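Local coordinates for protein HhaI Restriction Endonuclease (PDB 6UKI) that probably cleaves double-stranded DNA at the palindrome GCGC as a metal-dependent type II restriction endonuclease, at residues N2-E7 with K25-S30; F43-K48 with F128-N133. All blocks are in the same frame, centred on the assembly; numbering follows the deposited sequence.

Interaction 1: residues N2-E7 with K25-S30; sequences NWKEFE and KGESDS. With nucleotides of chain B.
A DNA-binding edge is built where W3, in the first turn of helix 3-18, meets E27 and S28 in the loop that follows strand 22-24. The indole presents the far end of its six-membered ring: W3 CH2 lies 3.6 Å from E27 CB, which comes in obliquely, while S28 OG approaches in the ring plane at the edge, 3.7 Å from W3 CH2. Both indole faces are occupied. On one lies the sugar of DC9 of chain B, its C4' 3.4 Å from W3 CE3 and shifted toward the rim; on the other, K4 CG sits over the ring centre. W3 takes chi1 65°, CG between its backbone N and carbonyl carbon, which lays the indole face against that sugar. K4 runs past the E27 carboxylate at about a right angle and meets it through carbon, K4 CD being 3.4 Å from E27 OE2; the charged ends stay farther apart. The helix opens with a capping box: N2 OD1 accepts from E5 N at 2.6 Å and 171°, and N2 N returns a weak bond to E5 OE1. At this N-terminus W3 N donates to OP1 of DT11 of chain B at 2.8 Å, so the helix start probably helps to stabilise the phosphate charge. The E7 side chain stands about 4 Å from a bound calcium ion, and its OE2 forms a salt bridge with K24. Along the loop, S28 O accepts from the exocyclic amino group of a guanine base and S30 OG donates to O4' of DC7 of chain B, 3.1 Å away, both groups characteristic of the minor-groove side.

Interaction 2: residues F43-K48 with F128-N133; sequences FYIEAK and FFITSN. With CA (calcium ion), chain G; nucleotides of chain B.
Strands 43-47 and 128-132 run parallel, their axes 4.6 Å apart at closest and 29° between directions, with I45 paired to F128, E46 to F129 and A47 to I130. E46 bonds through both backbone polar atoms, its N donating to F128 O at 2.9 Å and its O accepting from I130 N; K48 N then donates to I130 O. The pairing is prolonged by a side chain, as T131 OG1 donates to K48 O at 2.8 Å in the carbonyl plane. On the face of I45, A47, F128 and I130, the CG2 methyls of I45 and I130 touch at 3.7 Å, and I130 CG2 also packs on A47 CB; L14 and C10 of helix 3-18 and F252 of helix 242-256 cover this side. The F43 and F128 rings meet obliquely beyond it. Sequence and position fit the PD-(D/E)XK nuclease core, with D34 as the probable aspartate and E46, A47 and K48 as the probable ExK element. On the other face E46 CB rests over the F129 ring, 4.2 Å from the centroid and 26° off its normal, and K48 CD comes to the ring edge. A bend at chi2 (65°) turns the E46 carboxylate to the calcium ion, which E46 OE1 binds at 2.3 Å and A47 O at 2.2 Å. OP1 of DC9 of chain B, a water and D34 OD2 are further ligands, while S33 OG holds E46 OE2. K48 NZ donates to OP2 of that phosphate at 2.9 Å and makes a salt bridge to E46 OE1, its hydrogen bond weak, so metal and lysine hold the two non-bridging oxygens of one phosphate.

In the fold
The contacts come in series along the chain, residues 2-7 with 25-30 closing before 43-48 with 128-133 opens, and their centres lie 12 Å apart. They share helix 3-18, which starts in interaction 1 and then packs on one face of the mixed sheet whose one parallel pair of neighbours is interaction 2. They also touch directly: F6 CE2 packs on K48 O at 3.7 Å, E7 CG on A47 CB at 4.0 Å, and K25 NZ probably hydrogen-bonds to Y44 OH at 2.7 Å. Both reach DC9 of chain B, interaction 1 chiefly at its sugar, through W3, and interaction 2 at its phosphate, which is consistent with minor-groove binding and metal-dependent cleavage chemistry being organised side by side.

Interaction 1: residues N2-E7 with K25-S30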
loop_
_atom_site.group_PDB
_atom_site.type_symbol
_atom_site.label_atom_id
_atom_site.label_comp_id
_atom_site.label_asym_id
_atom_site.label_seq_id
_atom_site.Cartn_x
_atom_site.Cartn_y
_atom_site.Cartn_z
ATOM N N ASN A 2 -11.035 -10.142 -1.249
ATOM C CA ASN A 2 -10.327 -8.880 -1.137
ATOM C C ASN A 2 -8.894 -9.135 -0.668
ATOM O O ASN A 2 -8.498 -10.267 -0.381
ATOM C CB ASN A 2 -11.085 -7.936 -0.206
ATOM C CG ASN A 2 -11.209 -8.477 1.203
ATOM O OD1 ASN A 2 -10.211 -8.846 1.835
ATOM N ND2 ASN A 2 -12.433 -8.521 1.709
ATOM N N TRP A 3 -8.098 -8.067 -0.578
ATOM C CA TRP A 3 -6.704 -8.241 -0.184
ATOM C C TRP A 3 -6.568 -8.582 1.291
ATOM O O TRP A 3 -5.615 -9.267 1.677
ATOM C CB TRP A 3 -5.892 -6.988 -0.503
ATOM C CG TRP A 3 -6.297 -5.773 0.282
ATOM C CD1 TRP A 3 -7.170 -4.799 -0.112
ATOM C CD2 TRP A 3 -5.839 -5.397 1.588
ATOM N NE1 TRP A 3 -7.282 -3.845 0.866
ATOM C CE2 TRP A 3 -6.475 -4.185 1.919
ATOM C CE3 TRP A 3 -4.952 -5.965 2.508
ATOM C CZ2 TRP A 3 -6.258 -3.532 3.130
ATOM C CZ3 TRP A 3 -4.735 -5.310 3.716
ATOM C CH2 TRP A 3 -5.385 -4.107 4.012
ATOM N N LYS A 4 -7.498 -8.117 2.130
ATOM C CA LYS A 4 -7.447 -8.470 3.546
ATOM C C LYS A 4 -7.640 -9.968 3.733
ATOM O O LYS A 4 -6.857 -10.625 4.429
ATOM C CB LYS A 4 -8.496 -7.676 4.323
ATOM C CG LYS A 4 -8.535 -6.195 3.951
ATOM C CD LYS A 4 -9.601 -5.432 4.730
ATOM C CE LYS A 4 -10.120 -4.226 3.946
ATOM N NZ LYS A 4 -10.905 -4.616 2.729
ATOM N N GLU A 5 -8.661 -10.532 3.078
ATOM C CA GLU A 5 -8.873 -11.977 3.118
ATOM C C GLU A 5 -7.674 -12.741 2.562
ATOM O O GLU A 5 -7.395 -13.863 3.001
ATOM C CB GLU A 5 -10.136 -12.342 2.339
ATOM C CG GLU A 5 -11.444 -11.829 2.931
ATOM C CD GLU A 5 -12.649 -12.167 2.056
ATOM O OE1 GLU A 5 -12.471 -12.311 0.829
ATOM O OE2 GLU A 5 -13.771 -12.296 2.592
ATOM N N PHE A 6 -6.954 -12.157 1.601
ATOM C CA PHE A 6 -5.829 -12.863 0.998
ATOM C C PHE A 6 -4.663 -12.998 1.972
ATOM O O PHE A 6 -4.029 -14.058 2.042
ATOM C CB PHE A 6 -5.382 -12.151 -0.278
ATOM C CG PHE A 6 -4.250 -12.838 -0.984
ATOM C CD1 PHE A 6 -4.495 -13.880 -1.866
ATOM C CD2 PHE A 6 -2.938 -12.454 -0.755
ATOM C CE1 PHE A 6 -3.449 -14.525 -2.512
ATOM C CE2 PHE A 6 -1.891 -13.085 -1.400
ATOM C CZ PHE A 6 -2.144 -14.126 -2.274
ATOM N N GLU A 7 -4.348 -11.930 2.712
ATOM C CA GLU A 7 -3.308 -12.021 3.736
ATOM C C GLU A 7 -3.636 -13.115 4.745
ATOM O O GLU A 7 -2.755 -13.885 5.150
ATOM C CB GLU A 7 -3.146 -10.679 4.453
ATOM C CG GLU A 7 -2.004 -9.809 3.974
ATOM C CD GLU A 7 -1.886 -8.519 4.781
ATOM O OE1 GLU A 7 -1.488 -7.478 4.207
ATOM O OE2 GLU A 7 -2.194 -8.546 5.993
ATOM N N LYS A 25 0.694 -9.123 11.235
ATOM C CA LYS A 25 0.629 -7.750 11.702
ATOM C C LYS A 25 -0.641 -7.070 11.181
ATOM O O LYS A 25 -1.485 -7.684 10.522
ATOM C CB LYS A 25 1.887 -6.998 11.274
ATOM C CG LYS A 25 3.166 -7.603 11.839
ATOM C CD LYS A 25 3.446 -7.088 13.243
ATOM C CE LYS A 25 4.925 -7.127 13.549
ATOM N NZ LYS A 25 5.610 -5.873 13.135
ATOM N N GLY A 26 -0.775 -5.778 11.474
ATOM C CA GLY A 26 -1.968 -5.055 11.077
ATOM C C GLY A 26 -2.098 -4.945 9.569
ATOM O O GLY A 26 -1.114 -4.840 8.838
ATOM N N GLU A 27 -3.346 -4.987 9.103
ATOM C CA GLU A 27 -3.661 -4.959 7.678
ATOM C C GLU A 27 -3.092 -3.722 7.001
ATOM O O GLU A 27 -2.198 -3.822 6.150
ATOM C CB GLU A 27 -5.179 -4.995 7.460
ATOM C CG GLU A 27 -5.925 -6.055 8.254
ATOM C CD GLU A 27 -7.433 -5.969 8.065
ATOM O OE1 GLU A 27 -8.132 -6.971 8.331
ATOM O OE2 GLU A 27 -7.921 -4.896 7.647
ATOM N N SER A 28 -3.601 -2.547 7.383
ATOM C CA SER A 28 -3.224 -1.276 6.778
ATOM C C SER A 28 -2.153 -0.550 7.580
ATOM O O SER A 28 -2.084 0.682 7.545
ATOM C CB SER A 28 -4.453 -0.384 6.603
ATOM O OG SER A 28 -5.588 -1.136 6.208
ATOM N N ASP A 29 -1.314 -1.300 8.294
ATOM C CA ASP A 29 -0.253 -0.758 9.138
ATOM C C ASP A 29 0.956 -0.419 8.273
ATOM O O ASP A 29 1.648 -1.313 7.779
ATOM C CB ASP A 29 0.107 -1.778 10.214
ATOM C CG ASP A 29 0.996 -1.208 11.296
ATOM O OD1 ASP A 29 1.938 -0.452 10.972
ATOM O OD2 ASP A 29 0.752 -1.531 12.476
ATOM N N SER A 30 1.236 0.872 8.121
ATOM C CA SER A 30 2.279 1.311 7.204
ATOM C C SER A 30 3.689 1.010 7.706
ATOM O O SER A 30 4.635 1.049 6.911
ATOM C CB SER A 30 2.110 2.809 6.942
ATOM O OG SER A 30 3.356 3.450 6.749
ATOM P P DC B 9 0.949 -3.977 1.683
ATOM O OP1 DC B 9 0.865 -5.304 2.312
ATOM O OP2 DC B 9 1.975 -3.666 0.684
ATOM O "O5'" DC B 9 -0.474 -3.711 1.008
ATOM C "C5'" DC B 9 -1.618 -4.256 1.594
ATOM C "C4'" DC B 9 -2.866 -3.763 0.907
ATOM O "O4'" DC B 9 -3.035 -2.340 1.108
ATOM C "C3'" DC B 9 -2.899 -3.904 -0.597
ATOM O "O3'" DC B 9 -3.120 -5.249 -0.965
ATOM C "C2'" DC B 9 -4.100 -3.013 -0.911
ATOM C "C1'" DC B 9 -3.847 -1.833 0.044
ATOM N N1 DC B 9 -3.127 -0.699 -0.616
ATOM C C2 DC B 9 -3.856 0.280 -1.283
ATOM O O2 DC B 9 -5.082 0.206 -1.287
ATOM N N3 DC B 9 -3.192 1.294 -1.897
ATOM C C4 DC B 9 -1.855 1.341 -1.857
ATOM N N4 DC B 9 -1.243 2.362 -2.470
ATOM C C5 DC B 9 -1.089 0.345 -1.190
ATOM C C6 DC B 9 -1.757 -0.649 -0.591
ATOM P P DT B 11 -8.733 -5.834 -3.860
ATOM O OP1 DT B 11 -9.104 -6.295 -2.505
ATOM O OP2 DT B 11 -8.675 -6.787 -4.988
ATOM O "O5'" DT B 11 -9.721 -4.656 -4.273
ATOM C "C5'" DT B 11 -9.596 -3.398 -3.631
ATOM C "C4'" DT B 11 -10.267 -2.304 -4.439
ATOM O "O4'" DT B 11 -9.342 -1.768 -5.418
ATOM C "C3'" DT B 11 -11.516 -2.729 -5.213
ATOM O "O3'" DT B 11 -12.543 -1.795 -4.952
ATOM C "C2'" DT B 11 -11.061 -2.681 -6.685
ATOM C "C1'" DT B 11 -10.023 -1.571 -6.636
ATOM N N1 DT B 11 -9.001 -1.575 -7.755
ATOM C C2 DT B 11 -8.714 -0.387 -8.409
ATOM O O2 DT B 11 -9.269 0.670 -8.156
ATOM N N3 DT B 11 -7.757 -0.482 -9.382
ATOM C C4 DT B 11 -7.057 -1.613 -9.756
ATOM O O4 DT B 11 -6.210 -1.593 -10.641
ATOM C C5 DT B 11 -7.394 -2.821 -9.032
ATOM C C7 DT B 11 -6.700 -4.114 -9.363
ATOM C C6 DT B 11 -8.334 -2.743 -8.071
ATOM P P DC B 7 6.607 7.400 1.912
ATOM O OP1 DC B 7 7.982 6.914 2.156
ATOM O OP2 DC B 7 6.253 7.922 0.572
ATOM O "O5'" DC B 7 5.650 6.199 2.330
ATOM C "C5'" DC B 7 5.873 5.549 3.563
ATOM C "C4'" DC B 7 4.917 4.383 3.761
ATOM O "O4'" DC B 7 3.575 4.881 4.002
ATOM C "C3'" DC B 7 4.811 3.411 2.585
ATOM O "O3'" DC B 7 4.842 2.081 3.089
ATOM C "C2'" DC B 7 3.453 3.764 1.968
ATOM C "C1'" DC B 7 2.666 4.180 3.201
ATOM N N1 DC B 7 1.528 5.078 2.905
ATOM C C2 DC B 7 0.309 4.854 3.533
ATOM O O2 DC B 7 0.213 3.917 4.324
ATOM N N3 DC B 7 -0.736 5.673 3.257
ATOM C C4 DC B 7 -0.586 6.677 2.393
ATOM N N4 DC B 7 -1.648 7.454 2.155
ATOM C C5 DC B 7 0.657 6.922 1.731
ATOM C C6 DC B 7 1.678 6.107 2.016
#

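Interaction 2: residues F43-K48 with F128-N133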
loop_
_atom_site.group_PDB
_atom_site.type_symbol
_atom_site.label_atom_id
_atom_site.label_comp_id
_atom_site.label_asym_id
_atom_site.label_seq_id
_atom_site.Cartn_x
_atom_site.Cartn_y
_atom_site.Cartn_z
ATOM N N PHE A 43 12.423 -13.134 10.647
ATOM C CA PHE A 43 12.453 -12.292 9.460
ATOM C C PHE A 43 11.010 -12.031 9.045
ATOM O O PHE A 43 10.067 -12.574 9.634
ATOM C CB PHE A 43 13.253 -12.949 8.332
ATOM C CG PHE A 43 12.712 -14.286 7.891
ATOM C CD1 PHE A 43 13.365 -15.458 8.241
ATOM C CD2 PHE A 43 11.566 -14.371 7.103
ATOM C CE1 PHE A 43 12.880 -16.688 7.827
ATOM C CE2 PHE A 43 11.073 -15.597 6.689
ATOM C CZ PHE A 43 11.731 -16.756 7.050
ATOM N N TYR A 44 10.838 -11.228 8.000
ATOM C CA TYR A 44 9.505 -10.886 7.526
ATOM C C TYR A 44 9.214 -11.567 6.199
ATOM O O TYR A 44 10.109 -11.777 5.372
ATOM C CB TYR A 44 9.332 -9.374 7.370
ATOM C CG TYR A 44 8.964 -8.678 8.658
ATOM C CD1 TYR A 44 7.662 -8.698 9.131
ATOM C CD2 TYR A 44 9.924 -8.010 9.408
ATOM C CE1 TYR A 44 7.323 -8.072 10.314
ATOM C CE2 TYR A 44 9.594 -7.374 10.587
ATOM C CZ TYR A 44 8.294 -7.413 11.037
ATOM O OH TYR A 44 7.956 -6.786 12.207
ATOM N N ILE A 45 7.943 -11.917 6.023
ATOM C CA ILE A 45 7.402 -12.448 4.779
ATOM C C ILE A 45 6.362 -11.461 4.275
ATOM O O ILE A 45 5.450 -11.085 5.019
ATOM C CB ILE A 45 6.765 -13.833 4.981
ATOM C CG1 ILE A 45 7.765 -14.806 5.600
ATOM C CG2 ILE A 45 6.216 -14.369 3.664
ATOM C CD1 ILE A 45 7.113 -16.092 6.073
ATOM N N GLU A 46 6.488 -11.049 3.018
ATOM C CA GLU A 46 5.582 -10.072 2.431
ATOM C C GLU A 46 4.563 -10.771 1.532
ATOM O O GLU A 46 4.942 -11.467 0.585
ATOM C CB GLU A 46 6.366 -9.028 1.640
ATOM C CG GLU A 46 5.501 -7.957 0.990
ATOM C CD GLU A 46 4.775 -7.076 1.993
ATOM O OE1 GLU A 46 3.895 -6.308 1.562
ATOM O OE2 GLU A 46 5.077 -7.143 3.204
ATOM N N ALA A 47 3.276 -10.566 1.821
ATOM C CA ALA A 47 2.183 -11.098 1.015
ATOM C C ALA A 47 1.744 -10.066 -0.019
ATOM O O ALA A 47 1.567 -8.894 0.316
ATOM C CB ALA A 47 0.996 -11.468 1.910
ATOM N N LYS A 48 1.554 -10.501 -1.266
ATOM C CA LYS A 48 1.078 -9.612 -2.322
ATOM C C LYS A 48 0.196 -10.399 -3.276
ATOM O O LYS A 48 0.537 -11.519 -3.647
ATOM C CB LYS A 48 2.241 -8.985 -3.106
ATOM C CG LYS A 48 3.101 -8.063 -2.277
ATOM C CD LYS A 48 3.759 -6.995 -3.098
ATOM C CE LYS A 48 3.923 -5.734 -2.255
ATOM N NZ LYS A 48 2.685 -5.491 -1.453
ATOM N N PHE A 128 11.403 -13.126 2.278
ATOM C CA PHE A 128 10.609 -13.956 1.388
ATOM C C PHE A 128 9.302 -13.257 1.048
ATOM O O PHE A 128 8.764 -12.482 1.840
ATOM C CB PHE A 128 10.326 -15.325 2.015
ATOM C CG PHE A 128 11.537 -16.197 2.109
ATOM C CD1 PHE A 128 12.378 -16.121 3.204
ATOM C CD2 PHE A 128 11.849 -17.078 1.087
ATOM C CE1 PHE A 128 13.502 -16.919 3.286
ATOM C CE2 PHE A 128 12.969 -17.875 1.162
ATOM C CZ PHE A 128 13.795 -17.798 2.266
ATOM N N PHE A 129 8.803 -13.540 -0.149
ATOM C CA PHE A 129 7.476 -13.129 -0.576
ATOM C C PHE A 129 6.569 -14.347 -0.647
ATOM O O PHE A 129 7.028 -15.471 -0.873
ATOM C CB PHE A 129 7.517 -12.459 -1.949
ATOM C CG PHE A 129 7.987 -11.042 -1.923
ATOM C CD1 PHE A 129 9.335 -10.748 -1.819
ATOM C CD2 PHE A 129 7.082 -9.998 -2.025
ATOM C CE1 PHE A 129 9.773 -9.437 -1.801
ATOM C CE2 PHE A 129 7.513 -8.687 -2.009
ATOM C CZ PHE A 129 8.861 -8.406 -1.894
ATOM N N ILE A 130 5.275 -14.116 -0.466
ATOM C CA ILE A 130 4.266 -15.141 -0.678
ATOM C C ILE A 130 3.162 -14.561 -1.553
ATOM O O ILE A 130 2.768 -13.399 -1.392
ATOM C CB ILE A 130 3.709 -15.677 0.659
ATOM C CG1 ILE A 130 2.639 -16.745 0.412
ATOM C CG2 ILE A 130 3.170 -14.547 1.505
ATOM C CD1 ILE A 130 2.499 -17.755 1.538
ATOM N N THR A 131 2.682 -15.368 -2.492
ATOM C CA THR A 131 1.587 -15.006 -3.385
ATOM C C THR A 131 1.025 -16.308 -3.953
ATOM O O THR A 131 1.421 -17.399 -3.529
ATOM C CB THR A 131 2.063 -14.017 -4.460
ATOM O OG1 THR A 131 0.978 -13.705 -5.346
ATOM C CG2 THR A 131 3.236 -14.572 -5.256
ATOM N N SER A 132 0.092 -16.206 -4.904
ATOM C CA SER A 132 -0.617 -17.396 -5.359
ATOM C C SER A 132 -0.953 -17.309 -6.840
ATOM O O SER A 132 -1.299 -16.240 -7.343
ATOM C CB SER A 132 -1.909 -17.617 -4.563
ATOM O OG SER A 132 -2.790 -18.493 -5.252
ATOM N N ASN A 133 -0.849 -18.453 -7.524
ATOM C CA ASN A 133 -1.340 -18.641 -8.886
ATOM C C ASN A 133 -2.452 -19.685 -8.930
ATOM O O ASN A 133 -2.617 -20.389 -9.929
ATOM C CB ASN A 133 -0.199 -19.043 -9.822
ATOM C CG ASN A 133 0.357 -20.424 -9.514
ATOM O OD1 ASN A 133 0.105 -20.991 -8.450
ATOM N ND2 ASN A 133 1.119 -20.974 -10.452
HETATM CA CA CA G . 1.721 -6.986 1.379
ATOM P P DC B 9 0.949 -3.977 1.683
ATOM O OP1 DC B 9 0.865 -5.304 2.312
ATOM O OP2 DC B 9 1.975 -3.666 0.684
ATOM O "O5'" DC B 9 -0.474 -3.711 1.008
ATOM C "C5'" DC B 9 -1.618 -4.256 1.594
ATOM C "C4'" DC B 9 -2.866 -3.763 0.907
ATOM O "O4'" DC B 9 -3.035 -2.340 1.108
ATOM C "C3'" DC B 9 -2.899 -3.904 -0.597
ATOM O "O3'" DC B 9 -3.120 -5.249 -0.965
ATOM C "C2'" DC B 9 -4.100 -3.013 -0.911
ATOM C "C1'" DC B 9 -3.847 -1.833 0.044
ATOM N N1 DC B 9 -3.127 -0.699 -0.616
ATOM C C2 DC B 9 -3.856 0.280 -1.283
ATOM O O2 DC B 9 -5.082 0.206 -1.287
ATOM N N3 DC B 9 -3.192 1.294 -1.897
ATOM C C4 DC B 9 -1.855 1.341 -1.857
ATOM N N4 DC B 9 -1.243 2.362 -2.470
ATOM C C5 DC B 9 -1.089 0.345 -1.190
ATOM C C6 DC B 9 -1.757 -0.649 -0.591
HETATM O O HOH W 1 -0.130 -7.970 2.081
#